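Long-range contacts in RNA polymerase sigma-H factor (Fusobacterium nucleatum subsp. nucleatum, PDB 3MZY), which probably acts as a sigma-70 family initiation factor, directing RNA polymerase to specific promoter sites and then being released: residues L13-A18 and C36-E40; E101-F105 and K151-W155. All coordinates share one frame; numbering follows the deposited sequence.

Interaction 1: L13-A18 and C36-E40; sequences LGLLKA and CIRRE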
loop_
_atom_site.group_PDB
_atom_site.type_symbol
_atom_site.label_atom_id
_atom_site.label_comp_id
_atom_site.label_asym_id
_atom_site.label_seq_id
_atom_site.Cartn_x
_atom_site.Cartn_y
_atom_site.Cartn_z
ATOM N N LEU A 13 2.040 5.143 2.086
ATOM C CA LEU A 13 1.300 6.306 1.604
ATOM C C LEU A 13 0.869 6.035 0.156
ATOM O O LEU A 13 -0.320 6.167 -0.178
ATOM C CB LEU A 13 2.172 7.571 1.656
ATOM C CG LEU A 13 1.577 8.967 1.875
ATOM C CD1 LEU A 13 2.345 9.977 1.014
ATOM C CD2 LEU A 13 0.058 9.074 1.604
ATOM N N GLY A 14 1.850 5.652 -0.677
ATOM C CA GLY A 14 1.631 5.273 -2.078
ATOM C C GLY A 14 0.467 4.309 -2.221
ATOM O O GLY A 14 -0.396 4.511 -3.073
ATOM N N LEU A 15 0.426 3.292 -1.361
ATOM C CA LEU A 15 -0.608 2.281 -1.409
ATOM C C LEU A 15 -1.983 2.842 -1.042
ATOM O O LEU A 15 -2.973 2.550 -1.718
ATOM C CB LEU A 15 -0.257 1.089 -0.500
ATOM C CG LEU A 15 -1.334 0.010 -0.267
ATOM C CD1 LEU A 15 -1.609 -0.802 -1.525
ATOM C CD2 LEU A 15 -0.966 -0.931 0.867
ATOM N N LEU A 16 -2.035 3.613 0.049
ATOM C CA LEU A 16 -3.241 4.284 0.501
ATOM C C LEU A 16 -3.809 5.205 -0.574
ATOM O O LEU A 16 -5.029 5.351 -0.703
ATOM C CB LEU A 16 -2.932 5.088 1.763
ATOM C CG LEU A 16 -3.418 4.626 3.141
ATOM C CD1 LEU A 16 -3.614 3.119 3.229
ATOM C CD2 LEU A 16 -2.442 5.115 4.203
ATOM N N LYS A 17 -2.905 5.830 -1.323
ATOM C CA LYS A 17 -3.260 6.655 -2.476
ATOM C C LYS A 17 -3.823 5.775 -3.577
ATOM O O LYS A 17 -4.870 6.080 -4.142
ATOM C CB LYS A 17 -2.035 7.413 -2.998
ATOM C CG LYS A 17 -1.790 8.751 -2.313
ATOM C CD LYS A 17 -0.782 9.592 -3.086
ATOM C CE LYS A 17 -0.267 10.734 -2.242
ATOM N NZ LYS A 17 0.575 11.650 -3.058
ATOM N N ALA A 18 -3.120 4.679 -3.868
ATOM C CA ALA A 18 -3.577 3.696 -4.838
ATOM C C ALA A 18 -5.034 3.318 -4.578
ATOM O O ALA A 18 -5.866 3.369 -5.482
ATOM C CB ALA A 18 -2.692 2.460 -4.796
ATOM N N CYS A 36 1.734 3.929 -8.037
ATOM C CA CYS A 36 1.630 4.879 -6.918
ATOM C C CYS A 36 2.720 4.673 -5.896
ATOM O O CYS A 36 3.299 5.645 -5.398
ATOM C CB CYS A 36 0.269 4.815 -6.226
ATOM S SG CYS A 36 -1.085 5.255 -7.335
ATOM N N ILE A 37 3.011 3.412 -5.603
ATOM C CA ILE A 37 3.992 3.091 -4.584
ATOM C C ILE A 37 5.404 3.515 -4.983
ATOM O O ILE A 37 6.143 4.069 -4.167
ATOM C CB ILE A 37 3.917 1.613 -4.177
ATOM C CG1 ILE A 37 2.665 1.395 -3.315
ATOM C CG2 ILE A 37 5.200 1.200 -3.449
ATOM C CD1 ILE A 37 2.097 -0.029 -3.335
ATOM N N ARG A 38 5.763 3.321 -6.247
ATOM C CA ARG A 38 7.092 3.749 -6.665
ATOM C C ARG A 38 7.172 5.256 -6.878
ATOM O O ARG A 38 8.230 5.838 -6.687
ATOM C CB ARG A 38 7.589 2.952 -7.872
ATOM C CG ARG A 38 7.805 1.460 -7.535
ATOM C CD ARG A 38 8.495 0.725 -8.670
ATOM N NE ARG A 38 9.889 1.134 -8.882
ATOM C CZ ARG A 38 10.929 0.655 -8.194
ATOM N NH1 ARG A 38 12.154 1.079 -8.468
ATOM N NH2 ARG A 38 10.750 -0.238 -7.228
ATOM N N ARG A 39 6.054 5.894 -7.226
ATOM C CA ARG A 39 6.056 7.365 -7.356
ATOM C C ARG A 39 6.354 7.972 -5.984
ATOM O O ARG A 39 7.214 8.842 -5.877
ATOM C CB ARG A 39 4.756 7.931 -7.971
ATOM N N GLU A 40 5.688 7.470 -4.943
ATOM C CA GLU A 40 5.945 7.931 -3.578
ATOM C C GLU A 40 7.366 7.688 -3.107
ATOM O O GLU A 40 7.953 8.536 -2.457
ATOM C CB GLU A 40 4.979 7.310 -2.566
ATOM C CG GLU A 40 3.597 7.887 -2.559
ATOM C CD GLU A 40 3.560 9.400 -2.464
ATOM O OE1 GLU A 40 2.782 10.001 -3.232
ATOM O OE2 GLU A 40 4.288 9.986 -1.634
#

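Interaction 2: E101-F105 and K151-W155; sequences EFKKF and KSEEW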
loop_
_atom_site.group_PDB
_atom_site.type_symbol
_atom_site.label_atom_id
_atom_site.label_comp_id
_atom_site.label_asym_id
_atom_site.label_seq_id
_atom_site.Cartn_x
_atom_site.Cartn_y
_atom_site.Cartn_z
ATOM N N GLU A 101 -2.127 4.420 11.654
ATOM C CA GLU A 101 -3.361 3.643 11.817
ATOM C C GLU A 101 -3.370 2.432 10.871
ATOM O O GLU A 101 -3.744 1.334 11.273
ATOM C CB GLU A 101 -4.618 4.495 11.598
ATOM C CG GLU A 101 -4.932 5.563 12.654
ATOM C CD GLU A 101 -5.122 4.995 14.050
ATOM O OE1 GLU A 101 -6.279 4.941 14.539
ATOM O OE2 GLU A 101 -4.103 4.596 14.659
ATOM N N PHE A 102 -2.942 2.630 9.623
ATOM C CA PHE A 102 -2.876 1.526 8.676
ATOM C C PHE A 102 -1.911 0.423 9.108
ATOM O O PHE A 102 -2.245 -0.756 9.030
ATOM C CB PHE A 102 -2.527 1.992 7.271
ATOM C CG PHE A 102 -2.459 0.871 6.274
ATOM C CD1 PHE A 102 -3.627 0.387 5.674
ATOM C CD2 PHE A 102 -1.238 0.271 5.955
ATOM C CE1 PHE A 102 -3.574 -0.657 4.750
ATOM C CE2 PHE A 102 -1.180 -0.774 5.034
ATOM C CZ PHE A 102 -2.346 -1.234 4.431
ATOM N N LYS A 103 -0.716 0.796 9.546
ATOM C CA LYS A 103 0.256 -0.197 9.991
ATOM C C LYS A 103 -0.349 -1.111 11.062
ATOM O O LYS A 103 -0.230 -2.345 10.982
ATOM C CB LYS A 103 1.521 0.476 10.511
ATOM C CG LYS A 103 2.419 0.996 9.431
ATOM C CD LYS A 103 3.854 1.132 9.927
ATOM C CE LYS A 103 4.132 2.520 10.440
ATOM N NZ LYS A 103 5.560 2.707 10.850
ATOM N N LYS A 104 -1.036 -0.504 12.031
ATOM C CA LYS A 104 -1.707 -1.249 13.095
ATOM C C LYS A 104 -2.878 -2.071 12.569
ATOM O O LYS A 104 -3.033 -3.245 12.915
ATOM C CB LYS A 104 -2.143 -0.315 14.237
ATOM N N PHE A 105 -3.715 -1.472 11.738
ATOM C CA PHE A 105 -4.826 -2.218 11.178
ATOM C C PHE A 105 -4.312 -3.489 10.469
ATOM O O PHE A 105 -4.809 -4.606 10.702
ATOM C CB PHE A 105 -5.623 -1.343 10.204
ATOM C CG PHE A 105 -6.513 -2.136 9.282
ATOM C CD1 PHE A 105 -6.186 -2.284 7.939
ATOM C CD2 PHE A 105 -7.653 -2.774 9.772
ATOM C CE1 PHE A 105 -7.002 -3.039 7.071
ATOM C CE2 PHE A 105 -8.469 -3.537 8.917
ATOM C CZ PHE A 105 -8.134 -3.671 7.562
ATOM N N LYS A 151 -10.197 -5.082 2.002
ATOM C CA LYS A 151 -10.170 -5.010 3.463
ATOM C C LYS A 151 -9.719 -3.649 3.939
ATOM O O LYS A 151 -10.217 -3.139 4.955
ATOM C CB LYS A 151 -9.302 -6.117 4.066
ATOM C CG LYS A 151 -9.963 -7.492 3.981
ATOM C CD LYS A 151 -8.951 -8.587 4.265
ATOM C CE LYS A 151 -9.571 -9.948 3.984
ATOM N NZ LYS A 151 -8.685 -11.054 4.403
ATOM N N SER A 152 -8.798 -3.051 3.190
ATOM C CA SER A 152 -8.344 -1.691 3.494
ATOM C C SER A 152 -9.425 -0.657 3.196
ATOM O O SER A 152 -9.643 0.236 4.016
ATOM C CB SER A 152 -7.027 -1.359 2.765
ATOM O OG SER A 152 -5.979 -2.199 3.233
ATOM N N GLU A 153 -10.091 -0.788 2.040
ATOM C CA GLU A 153 -11.251 0.039 1.683
ATOM C C GLU A 153 -12.261 0.078 2.810
ATOM O O GLU A 153 -12.635 1.150 3.267
ATOM C CB GLU A 153 -11.957 -0.479 0.428
ATOM C CG GLU A 153 -11.601 0.253 -0.843
ATOM C CD GLU A 153 -12.250 -0.361 -2.077
ATOM O OE1 GLU A 153 -13.477 -0.187 -2.252
ATOM O OE2 GLU A 153 -11.525 -1.011 -2.878
ATOM N N GLU A 154 -12.687 -1.097 3.264
ATOM C CA GLU A 154 -13.713 -1.193 4.297
ATOM C C GLU A 154 -13.249 -0.496 5.572
ATOM O O GLU A 154 -14.031 0.192 6.235
ATOM C CB GLU A 154 -14.095 -2.651 4.542
ATOM C CG GLU A 154 -14.809 -3.295 3.335
ATOM C CD GLU A 154 -14.842 -4.829 3.376
ATOM O OE1 GLU A 154 -15.919 -5.410 3.099
ATOM O OE2 GLU A 154 -13.793 -5.457 3.675
ATOM N N TRP A 155 -11.959 -0.626 5.876
ATOM C CA TRP A 155 -11.385 0.004 7.058
ATOM C C TRP A 155 -11.382 1.537 6.960
ATOM O O TRP A 155 -11.744 2.229 7.921
ATOM C CB TRP A 155 -9.980 -0.530 7.311
ATOM C CG TRP A 155 -9.249 0.216 8.357
ATOM C CD1 TRP A 155 -9.448 0.148 9.720
ATOM C CD2 TRP A 155 -8.195 1.174 8.152
ATOM N NE1 TRP A 155 -8.565 0.991 10.364
ATOM C CE2 TRP A 155 -7.791 1.632 9.431
ATOM C CE3 TRP A 155 -7.547 1.679 7.012
ATOM C CZ2 TRP A 155 -6.768 2.570 9.602
ATOM C CZ3 TRP A 155 -6.528 2.618 7.182
ATOM C CH2 TRP A 155 -6.148 3.051 8.471
#

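Interaction 1: L13-A18 and C36-E40
This is a close, roughly antiparallel helix-helix crossing at a glycine, in the partial sigma-70 region 2 at the start of the chain. Gly14 on helix 8-21 meets Ile37 and Glu40 on helix 29-50, the short segments running at 141° with axes only 7.6 Å apart. The CA atoms of Gly14 and Ile37, the nearest such pair, are 4.1 Å apart, a spacing possible because Gly14 carries no side chain on the face turned to its partner. Neighbouring side chains fill the surface around this point. Cys36 lays its CB against Gly14 O at 3.2 Å, the same carbonyl oxygen that accepts the helical bond from Ala18 N, while its SG reaches the backbone of Ala18. To one flank, Ile37 swings CG1 beside its own backbone N (chi1 -74°), which sends CD1 along Leu15; the two side chains lie alongside with their ends turned alike and touch through Leu15 CB and Ile37 CD1 at 3.9 Å. Leu121 of helix 112-121 packs on both Leu15 and Ile37, so this flank is buried. The other flank is polar and lies nearer the surface. There Glu40 CG, anti to its carbonyl carbon (chi1 -76°), rests on Gly14 CA at 3.3 Å; the bend at chi2 then turns the carboxylate to the flank where Leu13 and Lys17 lie. Its OE2 lies by the methyl CD1 of Leu13, whose side chain also touches Leu95 and Ile99 of helix 91-109. Extended beyond CG, the lysine chain of Lys17 runs square to that of Glu40 and closes the exposed margin with a salt bridge: Lys17 NZ donates to Glu40 OE1 at 2.8 Å, arriving from above the carboxylate plane.

Interaction 2: E101-F105 and K151-W155
The Phe105 ring and the Trp155 indole lie face to face in an offset stack, the phenyl and the five-membered ring having centroids 4.0 Å apart and planes tilted by 13°. Their helices, 91-109 and 138-159, probably are the first and last of a sigma-70 region 4-like DNA-binding domain with a helix-turn-helix. The backbones stay well apart, with segment axes 11.6 Å from each other, and the rings fill the gap. With CG anti to the backbone N in both (chi1 162° for Phe105, 171° for Trp155), each ring extends toward the opposite helix, and the two overlap running in contrary directions. Each ring therefore also receives the other's CB in a CH-pi contact: Trp155 CB sits 3.7 Å from the Phe105 ring centroid, and Phe105 CB lies over the indole's five-membered ring. The six-membered end of the indole reaches helix 91-109 edge-on, where Glu101 CB is 3.5 Å from Trp155 CZ2, in the indole plane. Trp155 CZ3 in turn comes to the edge of the Phe102 ring. At that same ring's edge lies Ser152 OG, 3.2 Å from Phe102 CE1, with its hydrogen bond made to Ile148 O. Phe110 meets Phe105 with its ring nearly perpendicular. Lys151 adds little side-chain surface, its NZ leading off to a salt bridge with Glu114, but its carbonyl oxygen approaches Phe105 obliquely: Lys151 O is 3.4 Å from Phe105 CZ.

How the interactions relate
Interactions 1 and 2 follow one another along the chain and have centres about 15 Å apart, yet they touch through one ring, that of Phe102: Leu16 CD1 is 3.7 Å from Phe102 CD1, and Leu15 CD2 is 3.8 Å from Phe102 CZ. Helix 8-21 therefore presents one side to helix 29-50 in interaction 1 and another to helix 91-109, which carries half of interaction 2. Ile19 of helix 8-21 also touches Ser152, linking the helix to segment 151-155. The region 2 part thus packs directly on what is probably the region 4-like part, although the residues joining them in sequence, 53-89, are not modelled.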